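PDB 1JMX: amine Dehydrogenase from Pseudomonas putida, which probably takes part in the oxidative deamination of primary amines, as the propeller chain of a multi-subunit enzyme that passes electrons through heme c. Local coordinates for residues Ile15-Pro20 / Ser340-Gln345; Asn22-Asp27 / Ile332-Gly337; Pro45-Met50 / Phe200-Ser205. One frame throughout, in Å; residues are numbered along the deposited sequence.

Contact 1. Residues Ile15-Pro20 / Ser340-Gln345; sequences IVTNYP and STTTPQ
I15 and Q345 form the antiparallel, hydrogen-bonded pair that closes the β-propeller: the last strand of the chain, 345-348, adds to strands 12-18, 22-27 and 32-38 from its beginning, so both ends of the polypeptide share one blade. I15 N reaches Q345 O at 2.9 Å, and Q345 N returns a nearly straight bond to I15 O (3.0 Å, 170° at the hydrogen). The same I15 O also receives a CA-H...O contact from P344 CA at 3.4 Å.

Packing is tight at this end. I15 holds CG1 between its own backbone N and carbonyl carbon (chi1 59°), which sets this carbon against Q345 CB, 3.5 Å away, where the two side chains cross on the face of the sheet that they share. V16 adds an apolar touch, its CG1 crossing P344 at 3.8 Å from CB.

Ahead of Q345, residues 340-344 are not strand, and side chains take over from the backbone. The hydroxyls of T17 and T342 meet at 2.7 Å between the two OG1 atoms, that of T342 swung anti to its backbone N (chi1 -166°) to face the strand. T17 OG1 is also hydrogen-bonded to G46 O, so with T342 it probably has two partners.

The contact is loosest at Y19 and S340, whose polar ends turn to another protein: Y19 OH and S340 OG each bond an acidic side chain of that neighbouring chain. Between the two residues themselves there remains one thin touch, S340 CB lying near the plane of the tyrosine ring, at its edge, 4.2 Å from CE1.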
loop_
_atom_site.group_PDB
_atom_site.type_symbol
_atom_site.label_atom_id
_atom_site.label_comp_id
_atom_site.label_asym_id
_atom_site.label_seq_id
_atom_site.Cartn_x
_atom_site.Cartn_y
_atom_site.Cartn_z
ATOM N N ILE B 15 -23.973 -20.669 -11.391
ATOM C CA ILE B 15 -23.386 -19.638 -12.224
ATOM C C ILE B 15 -22.209 -19.000 -11.512
ATOM O O ILE B 15 -22.209 -18.846 -10.289
ATOM C CB ILE B 15 -24.379 -18.543 -12.630
ATOM C CG1 ILE B 15 -24.963 -17.851 -11.398
ATOM C CG2 ILE B 15 -25.444 -19.122 -13.528
ATOM C CD1 ILE B 15 -25.707 -16.563 -11.732
ATOM N N VAL B 16 -21.182 -18.694 -12.293
ATOM C CA VAL B 16 -19.976 -18.052 -11.793
ATOM C C VAL B 16 -19.453 -17.151 -12.897
ATOM O O VAL B 16 -19.533 -17.487 -14.075
ATOM C CB VAL B 16 -18.846 -19.074 -11.415
ATOM C CG1 VAL B 16 -19.224 -19.872 -10.188
ATOM C CG2 VAL B 16 -18.537 -20.005 -12.578
ATOM N N THR B 17 -18.979 -15.974 -12.525
ATOM C CA THR B 17 -18.421 -15.081 -13.521
ATOM C C THR B 17 -16.892 -15.197 -13.465
ATOM O O THR B 17 -16.296 -15.370 -12.406
ATOM C CB THR B 17 -18.968 -13.637 -13.401
ATOM O OG1 THR B 17 -18.651 -13.093 -12.116
ATOM C CG2 THR B 17 -20.489 -13.642 -13.589
ATOM N N ASN B 18 -16.298 -15.117 -14.643
ATOM C CA ASN B 18 -14.879 -15.302 -14.884
ATOM C C ASN B 18 -14.328 -13.999 -15.433
ATOM O O ASN B 18 -15.040 -13.300 -16.153
ATOM C CB ASN B 18 -14.797 -16.412 -15.922
ATOM C CG ASN B 18 -13.426 -16.810 -16.233
ATOM O OD1 ASN B 18 -12.824 -17.606 -15.524
ATOM N ND2 ASN B 18 -12.910 -16.295 -17.339
ATOM N N TYR B 19 -13.023 -13.779 -15.281
ATOM C CA TYR B 19 -12.445 -12.508 -15.697
ATOM C C TYR B 19 -12.621 -11.820 -17.025
ATOM O O TYR B 19 -13.127 -10.672 -17.016
ATOM C CB TYR B 19 -11.006 -12.284 -15.255
ATOM C CG TYR B 19 -10.893 -10.872 -14.730
ATOM C CD1 TYR B 19 -10.917 -10.623 -13.367
ATOM C CD2 TYR B 19 -10.884 -9.773 -15.604
ATOM C CE1 TYR B 19 -10.941 -9.334 -12.879
ATOM C CE2 TYR B 19 -10.914 -8.478 -15.126
ATOM C CZ TYR B 19 -10.942 -8.268 -13.760
ATOM O OH TYR B 19 -10.967 -6.993 -13.264
ATOM N N PRO B 20 -12.188 -12.433 -18.164
ATOM C CA PRO B 20 -12.360 -11.731 -19.453
ATOM C C PRO B 20 -13.692 -10.967 -19.373
ATOM O O PRO B 20 -13.700 -9.754 -19.143
ATOM C CB PRO B 20 -12.355 -12.879 -20.463
ATOM C CG PRO B 20 -11.454 -13.864 -19.834
ATOM C CD PRO B 20 -11.872 -13.853 -18.379
ATOM N N SER B 340 -11.979 -13.647 -9.335
ATOM C CA SER B 340 -11.894 -12.476 -8.476
ATOM C C SER B 340 -12.954 -12.503 -7.359
ATOM O O SER B 340 -13.105 -13.526 -6.688
ATOM C CB SER B 340 -11.969 -11.202 -9.306
ATOM O OG SER B 340 -11.582 -10.100 -8.520
ATOM N N THR B 341 -13.718 -11.422 -7.190
ATOM C CA THR B 341 -14.731 -11.361 -6.123
ATOM C C THR B 341 -16.111 -11.918 -6.462
ATOM O O THR B 341 -17.071 -11.643 -5.754
ATOM C CB THR B 341 -14.915 -9.925 -5.576
ATOM O OG1 THR B 341 -15.432 -9.078 -6.609
ATOM C CG2 THR B 341 -13.589 -9.368 -5.062
ATOM N N THR B 342 -16.203 -12.708 -7.529
ATOM C CA THR B 342 -17.468 -13.309 -7.957
ATOM C C THR B 342 -18.066 -14.236 -6.893
ATOM O O THR B 342 -17.337 -14.829 -6.096
ATOM C CB THR B 342 -17.270 -14.132 -9.254
ATOM O OG1 THR B 342 -18.542 -14.436 -9.829
ATOM C CG2 THR B 342 -16.562 -15.442 -8.959
ATOM N N THR B 343 -19.390 -14.354 -6.881
ATOM C CA THR B 343 -20.065 -15.245 -5.936
ATOM C C THR B 343 -20.858 -16.351 -6.647
ATOM O O THR B 343 -21.779 -16.078 -7.419
ATOM C CB THR B 343 -20.930 -14.464 -4.862
ATOM O OG1 THR B 343 -21.915 -15.330 -4.290
ATOM C CG2 THR B 343 -21.599 -13.282 -5.435
ATOM N N PRO B 344 -20.423 -17.615 -6.479
ATOM C CA PRO B 344 -21.051 -18.799 -7.069
ATOM C C PRO B 344 -22.495 -18.920 -6.594
ATOM O O PRO B 344 -22.754 -18.990 -5.400
ATOM C CB PRO B 344 -20.190 -19.937 -6.529
ATOM C CG PRO B 344 -18.843 -19.301 -6.415
ATOM C CD PRO B 344 -19.186 -17.992 -5.776
ATOM N N GLN B 345 -23.418 -18.974 -7.545
ATOM C CA GLN B 345 -24.851 -19.040 -7.263
ATOM C C GLN B 345 -25.493 -20.354 -7.750
ATOM O O GLN B 345 -25.450 -20.669 -8.941
ATOM C CB GLN B 345 -25.513 -17.837 -7.937
ATOM C CG GLN B 345 -26.326 -16.935 -7.044
ATOM C CD GLN B 345 -25.583 -16.416 -5.837
ATOM O OE1 GLN B 345 -25.129 -15.275 -5.811
ATOM N NE2 GLN B 345 -25.535 -17.222 -4.794
#

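Contact 2. Residues Asn22-Asp27 / Ile332-Gly337; sequences NLHVVD and IKLPGG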
loop_
_atom_site.group_PDB
_atom_site.type_symbol
_atom_site.label_atom_id
_atom_site.label_comp_id
_atom_site.label_asym_id
_atom_site.label_seq_id
_atom_site.Cartn_x
_atom_site.Cartn_y
_atom_site.Cartn_z
ATOM N N ASN B 22 -16.894 -13.491 -18.795
ATOM C CA ASN B 22 -17.748 -14.651 -19.022
ATOM C C ASN B 22 -18.658 -14.951 -17.845
ATOM O O ASN B 22 -18.363 -14.613 -16.699
ATOM C CB ASN B 22 -16.927 -15.935 -19.245
ATOM C CG ASN B 22 -15.742 -15.746 -20.161
ATOM O OD1 ASN B 22 -15.828 -15.074 -21.190
ATOM N ND2 ASN B 22 -14.619 -16.374 -19.797
ATOM N N LEU B 23 -19.746 -15.635 -18.156
ATOM C CA LEU B 23 -20.696 -16.101 -17.165
ATOM C C LEU B 23 -20.793 -17.552 -17.589
ATOM O O LEU B 23 -21.137 -17.849 -18.729
ATOM C CB LEU B 23 -22.053 -15.407 -17.295
ATOM C CG LEU B 23 -23.131 -15.802 -16.275
ATOM C CD1 LEU B 23 -24.182 -14.710 -16.193
ATOM C CD2 LEU B 23 -23.787 -17.137 -16.640
ATOM N N HIS B 24 -20.401 -18.450 -16.700
ATOM C CA HIS B 24 -20.435 -19.868 -16.998
ATOM C C HIS B 24 -21.525 -20.568 -16.234
ATOM O O HIS B 24 -21.831 -20.210 -15.100
ATOM C CB HIS B 24 -19.098 -20.508 -16.643
ATOM C CG HIS B 24 -17.934 -19.878 -17.332
ATOM N ND1 HIS B 24 -17.030 -19.073 -16.678
ATOM C CD2 HIS B 24 -17.535 -19.922 -18.624
ATOM C CE1 HIS B 24 -16.123 -18.648 -17.538
ATOM N NE2 HIS B 24 -16.408 -19.147 -18.726
ATOM N N VAL B 25 -22.129 -21.555 -16.877
ATOM C CA VAL B 25 -23.166 -22.348 -16.247
ATOM C C VAL B 25 -22.517 -23.698 -15.965
ATOM O O VAL B 25 -21.971 -24.340 -16.862
ATOM C CB VAL B 25 -24.397 -22.536 -17.161
ATOM C CG1 VAL B 25 -25.464 -23.334 -16.435
ATOM C CG2 VAL B 25 -24.952 -21.188 -17.577
ATOM N N VAL B 26 -22.514 -24.079 -14.696
ATOM C CA VAL B 26 -21.931 -25.337 -14.277
ATOM C C VAL B 26 -23.039 -26.333 -13.985
ATOM O O VAL B 26 -23.980 -26.038 -13.252
ATOM C CB VAL B 26 -21.042 -25.160 -13.011
ATOM C CG1 VAL B 26 -20.625 -26.522 -12.444
ATOM C CG2 VAL B 26 -19.799 -24.343 -13.357
ATOM N N ASP B 27 -22.973 -27.479 -14.644
ATOM C CA ASP B 27 -23.943 -28.519 -14.408
ATOM C C ASP B 27 -23.456 -29.198 -13.128
ATOM O O ASP B 27 -22.426 -29.871 -13.121
ATOM C CB ASP B 27 -23.963 -29.493 -15.578
ATOM C CG ASP B 27 -24.957 -30.604 -15.377
ATOM O OD1 ASP B 27 -24.536 -31.757 -15.155
ATOM O OD2 ASP B 27 -26.162 -30.315 -15.412
ATOM N N ILE B 332 -12.988 -27.999 -10.988
ATOM C CA ILE B 332 -13.630 -27.633 -12.239
ATOM C C ILE B 332 -12.795 -26.471 -12.760
ATOM O O ILE B 332 -12.689 -25.434 -12.105
ATOM C CB ILE B 332 -15.094 -27.164 -12.013
ATOM C CG1 ILE B 332 -15.932 -28.307 -11.428
ATOM C CG2 ILE B 332 -15.707 -26.662 -13.328
ATOM C CD1 ILE B 332 -17.318 -27.891 -11.016
ATOM N N LYS B 333 -12.132 -26.682 -13.890
ATOM C CA LYS B 333 -11.314 -25.637 -14.494
ATOM C C LYS B 333 -12.206 -24.814 -15.423
ATOM O O LYS B 333 -12.810 -25.354 -16.348
ATOM C CB LYS B 333 -10.142 -26.259 -15.265
ATOM C CG LYS B 333 -9.263 -25.277 -16.052
ATOM C CD LYS B 333 -8.491 -24.322 -15.152
ATOM C CE LYS B 333 -7.517 -25.059 -14.221
ATOM N NZ LYS B 333 -6.749 -24.118 -13.338
ATOM N N LEU B 334 -12.337 -23.525 -15.126
ATOM C CA LEU B 334 -13.161 -22.623 -15.927
ATOM C C LEU B 334 -12.386 -21.972 -17.069
ATOM O O LEU B 334 -11.206 -21.642 -16.927
ATOM C CB LEU B 334 -13.715 -21.504 -15.055
ATOM C CG LEU B 334 -14.600 -21.847 -13.870
ATOM C CD1 LEU B 334 -14.888 -20.575 -13.100
ATOM C CD2 LEU B 334 -15.872 -22.493 -14.366
ATOM N N PRO B 335 -13.034 -21.802 -18.231
ATOM C CA PRO B 335 -12.357 -21.166 -19.364
ATOM C C PRO B 335 -12.069 -19.699 -18.998
ATOM O O PRO B 335 -12.870 -19.061 -18.312
ATOM C CB PRO B 335 -13.405 -21.259 -20.479
ATOM C CG PRO B 335 -14.134 -22.510 -20.152
ATOM C CD PRO B 335 -14.311 -22.403 -18.652
ATOM N N GLY B 336 -10.921 -19.182 -19.427
ATOM C CA GLY B 336 -10.575 -17.802 -19.134
ATOM C C GLY B 336 -9.643 -17.597 -17.953
ATOM O O GLY B 336 -8.708 -18.363 -17.756
ATOM N N GLY B 337 -9.908 -16.570 -17.154
ATOM C CA GLY B 337 -9.050 -16.288 -16.020
ATOM C C GLY B 337 -9.679 -16.230 -14.638
ATOM O O GLY B 337 -10.582 -16.995 -14.304
#
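The imidazole of H24 carries P335 over one face, a CH-pi contact between two adjoining blades of the β-propeller. P335 CD sits 4.2 Å from the ring centroid and 24° off the ring normal, displaced toward the rim where NE2 and CD2 lie. The two side chains run past each other in opposite directions, and the proline carbonyl comes in as well, with H24 CE1 3.4 Å from P335 O. L334 approaches the ring obliquely, its CD2 4.3 Å from H24 ND1. That nitrogen is buried here without a polar partner. The place of the ring is set by chi1 of -57°, which turns CG away from the carbonyl carbon of H24 and lays the ring beside the backbone N.

No hydrogen bond joins the segments. Strand 22-27 is bonded within its own blade to strands 12-18 and 32-38, whereas 327-333 is an outermost strand of the last sheet, and the two run antiparallel with side chains interposed. Farther along the strands, the contact is aliphatic: V26 CG1 and I332 CD1 meet tip to tip at 3.9 Å, and V26 CG2 makes a long contact with L334 CD2. L318 of the last sheet packs behind both I332 and L334.

Reducing H24 to an alanine would probably strip P335 of the surface it lies on and open a gap beside L334. P335 and G336 form the exposed margin; at the backbone angles of G336 (phi 98°) a CB would be jammed against P335 O.

Contact 3. Residues Pro45-Met50 / Phe200-Ser205; sequences PGTAMM and FWPHQS
At the middle of the β-propeller, strand 47-50, an outermost strand of its four-stranded blade, has part of its edge taken up by the side chain of Q204 from the loop 200-205, which runs nearly parallel to it. The glutamine amide spans the backbone of M50 with two hydrogen bonds, much as a neighbouring strand would. M50 N donates to Q204 OE1 at 2.8 Å, arriving well to the side of the C=O direction and 24° out of its plane. In return Q204 NE2 donates to M50 O at 3.2 Å, close to the plane of its own amide and onto a lone pair of that carbonyl. Gripped at both ends, the amide is fixed in rotation and its orientation is settled. In this way the side chain of Q204 bridges from loop to strand.

M49 crosses the glutamine at about a right angle, its CB 3.6 Å from Q204 NE2, and with chi2 near anti (-164°) its chain carries SD to 4.1 Å from P202 CB. P202 is the centre of an inverse gamma turn, which presents its ring to the strand; T47 CG2 crosses the ring obliquely at 3.9 Å from CG.

G46 and T47 both face L60 in a G1 beta bulge. With chi1 at -59° the methyl of T47 lies anti to its backbone N and over P202, while the hydroxyl turns to a water. F200, whose ring stacks on Y95, supplies the other end of this bridge: T47 OG1 donates to the water at 2.8 Å, and the water donates in turn to F200 O.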
loop_
_atom_site.group_PDB
_atom_site.type_symbol
_atom_site.label_atom_id
_atom_site.label_comp_id
_atom_site.label_asym_id
_atom_site.label_seq_id
_atom_site.Cartn_x
_atom_site.Cartn_y
_atom_site.Cartn_z
ATOM N N PRO B 45 -17.771 -5.880 -10.732
ATOM C CA PRO B 45 -17.207 -7.032 -10.018
ATOM C C PRO B 45 -17.642 -8.376 -10.594
ATOM O O PRO B 45 -17.043 -9.408 -10.305
ATOM C CB PRO B 45 -17.754 -6.844 -8.612
ATOM C CG PRO B 45 -19.112 -6.276 -8.861
ATOM C CD PRO B 45 -18.846 -5.250 -9.940
ATOM N N GLY B 46 -18.679 -8.351 -11.421
ATOM C CA GLY B 46 -19.189 -9.571 -12.010
ATOM C C GLY B 46 -20.104 -10.310 -11.053
ATOM O O GLY B 46 -20.436 -11.459 -11.281
ATOM N N THR B 47 -20.524 -9.645 -9.989
ATOM C CA THR B 47 -21.398 -10.247 -8.993
ATOM C C THR B 47 -22.779 -10.533 -9.575
ATOM O O THR B 47 -23.464 -9.615 -10.036
ATOM C CB THR B 47 -21.537 -9.327 -7.769
ATOM O OG1 THR B 47 -20.244 -9.102 -7.202
ATOM C CG2 THR B 47 -22.446 -9.952 -6.714
ATOM N N ALA B 48 -23.197 -11.798 -9.520
ATOM C CA ALA B 48 -24.492 -12.201 -10.063
ATOM C C ALA B 48 -25.460 -12.827 -9.070
ATOM O O ALA B 48 -25.061 -13.380 -8.040
ATOM C CB ALA B 48 -24.297 -13.147 -11.246
ATOM N N MET B 49 -26.745 -12.698 -9.394
ATOM C CA MET B 49 -27.843 -13.267 -8.617
ATOM C C MET B 49 -28.934 -13.694 -9.589
ATOM O O MET B 49 -29.237 -12.981 -10.545
ATOM C CB MET B 49 -28.424 -12.263 -7.623
ATOM C CG MET B 49 -27.574 -12.033 -6.390
ATOM S SD MET B 49 -28.501 -11.223 -5.078
ATOM C CE MET B 49 -28.180 -9.534 -5.413
ATOM N N MET B 50 -29.491 -14.877 -9.358
ATOM C CA MET B 50 -30.555 -15.422 -10.191
ATOM C C MET B 50 -31.907 -14.797 -9.883
ATOM O O MET B 50 -32.250 -14.584 -8.718
ATOM C CB MET B 50 -30.643 -16.935 -9.999
ATOM C CG MET B 50 -29.493 -17.692 -10.615
ATOM S SD MET B 50 -29.322 -17.273 -12.351
ATOM C CE MET B 50 -30.785 -18.051 -13.030
ATOM N N PHE B 200 -18.915 -9.125 0.506
ATOM C CA PHE B 200 -19.281 -8.765 -0.860
ATOM C C PHE B 200 -19.878 -9.958 -1.589
ATOM O O PHE B 200 -19.914 -9.988 -2.815
ATOM C CB PHE B 200 -18.045 -8.299 -1.625
ATOM C CG PHE B 200 -17.333 -7.155 -0.977
ATOM C CD1 PHE B 200 -18.053 -6.075 -0.461
ATOM C CD2 PHE B 200 -15.949 -7.166 -0.854
ATOM C CE1 PHE B 200 -17.402 -5.027 0.171
ATOM C CE2 PHE B 200 -15.289 -6.125 -0.225
ATOM C CZ PHE B 200 -16.011 -5.055 0.290
ATOM N N TRP B 201 -20.371 -10.928 -0.829
ATOM C CA TRP B 201 -20.922 -12.134 -1.423
ATOM C C TRP B 201 -22.376 -12.395 -1.002
ATOM O O TRP B 201 -22.630 -12.937 0.070
ATOM C CB TRP B 201 -20.015 -13.326 -1.080
ATOM C CG TRP B 201 -18.531 -13.085 -1.421
ATOM C CD1 TRP B 201 -17.909 -13.352 -2.608
ATOM C CD2 TRP B 201 -17.518 -12.513 -0.566
ATOM N NE1 TRP B 201 -16.585 -12.986 -2.548
ATOM C CE2 TRP B 201 -16.318 -12.468 -1.309
ATOM C CE3 TRP B 201 -17.510 -12.033 0.753
ATOM C CZ2 TRP B 201 -15.122 -11.964 -0.778
ATOM C CZ3 TRP B 201 -16.319 -11.531 1.278
ATOM C CH2 TRP B 201 -15.146 -11.501 0.512
ATOM N N PRO B 202 -23.347 -11.949 -1.824
ATOM C CA PRO B 202 -24.771 -12.146 -1.534
ATOM C C PRO B 202 -25.173 -13.575 -1.929
ATOM O O PRO B 202 -25.688 -13.811 -3.028
ATOM C CB PRO B 202 -25.441 -11.095 -2.421
ATOM C CG PRO B 202 -24.560 -11.096 -3.635
ATOM C CD PRO B 202 -23.168 -11.131 -3.042
ATOM N N HIS B 203 -24.900 -14.524 -1.037
ATOM C CA HIS B 203 -25.217 -15.925 -1.285
ATOM C C HIS B 203 -26.718 -16.160 -1.428
ATOM O O HIS B 203 -27.520 -15.653 -0.645
ATOM C CB HIS B 203 -24.754 -16.824 -0.128
ATOM C CG HIS B 203 -23.371 -16.543 0.374
ATOM N ND1 HIS B 203 -22.239 -16.980 -0.275
ATOM C CD2 HIS B 203 -22.945 -15.951 1.512
ATOM C CE1 HIS B 203 -21.174 -16.677 0.443
ATOM N NE2 HIS B 203 -21.578 -16.053 1.533
ATOM N N GLN B 204 -27.082 -16.934 -2.441
ATOM C CA GLN B 204 -28.465 -17.323 -2.652
ATOM C C GLN B 204 -28.434 -18.802 -2.249
ATOM O O GLN B 204 -28.438 -19.698 -3.090
ATOM C CB GLN B 204 -28.874 -17.137 -4.117
ATOM C CG GLN B 204 -28.987 -15.673 -4.525
ATOM C CD GLN B 204 -29.588 -15.483 -5.906
ATOM O OE1 GLN B 204 -29.171 -16.116 -6.873
ATOM N NE2 GLN B 204 -30.573 -14.597 -6.003
ATOM N N SER B 205 -28.328 -19.029 -0.941
ATOM C CA SER B 205 -28.231 -20.378 -0.385
ATOM C C SER B 205 -29.558 -21.106 -0.219
ATOM O O SER B 205 -30.617 -20.475 -0.142
ATOM C CB SER B 205 -27.499 -20.337 0.962
ATOM O OG SER B 205 -28.264 -19.650 1.932
HETATM O O HOH W 1 -19.396 -10.793 -5.148
#

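Overall arrangement
Contacts 1 and 3 are buried, the latter almost at the centre of the chain, whereas contact 2 lies farther out and is partly open at its proline-glycine end. Contacts 1 and 2 share a sheet, in which strands 12-18 and 22-27 are neighbours joined by a bond between V16 O and H24 N; one completes the blade and the other packs it on the last blade. Contact 1 also touches contact 3, at T17 and G46 and where Q345 adjoins Q204. The chemistry follows position: strand pairing in contact 1, apolar and CH-pi packing in contact 2, and a side-chain amide and a water meeting backbone groups in contact 3.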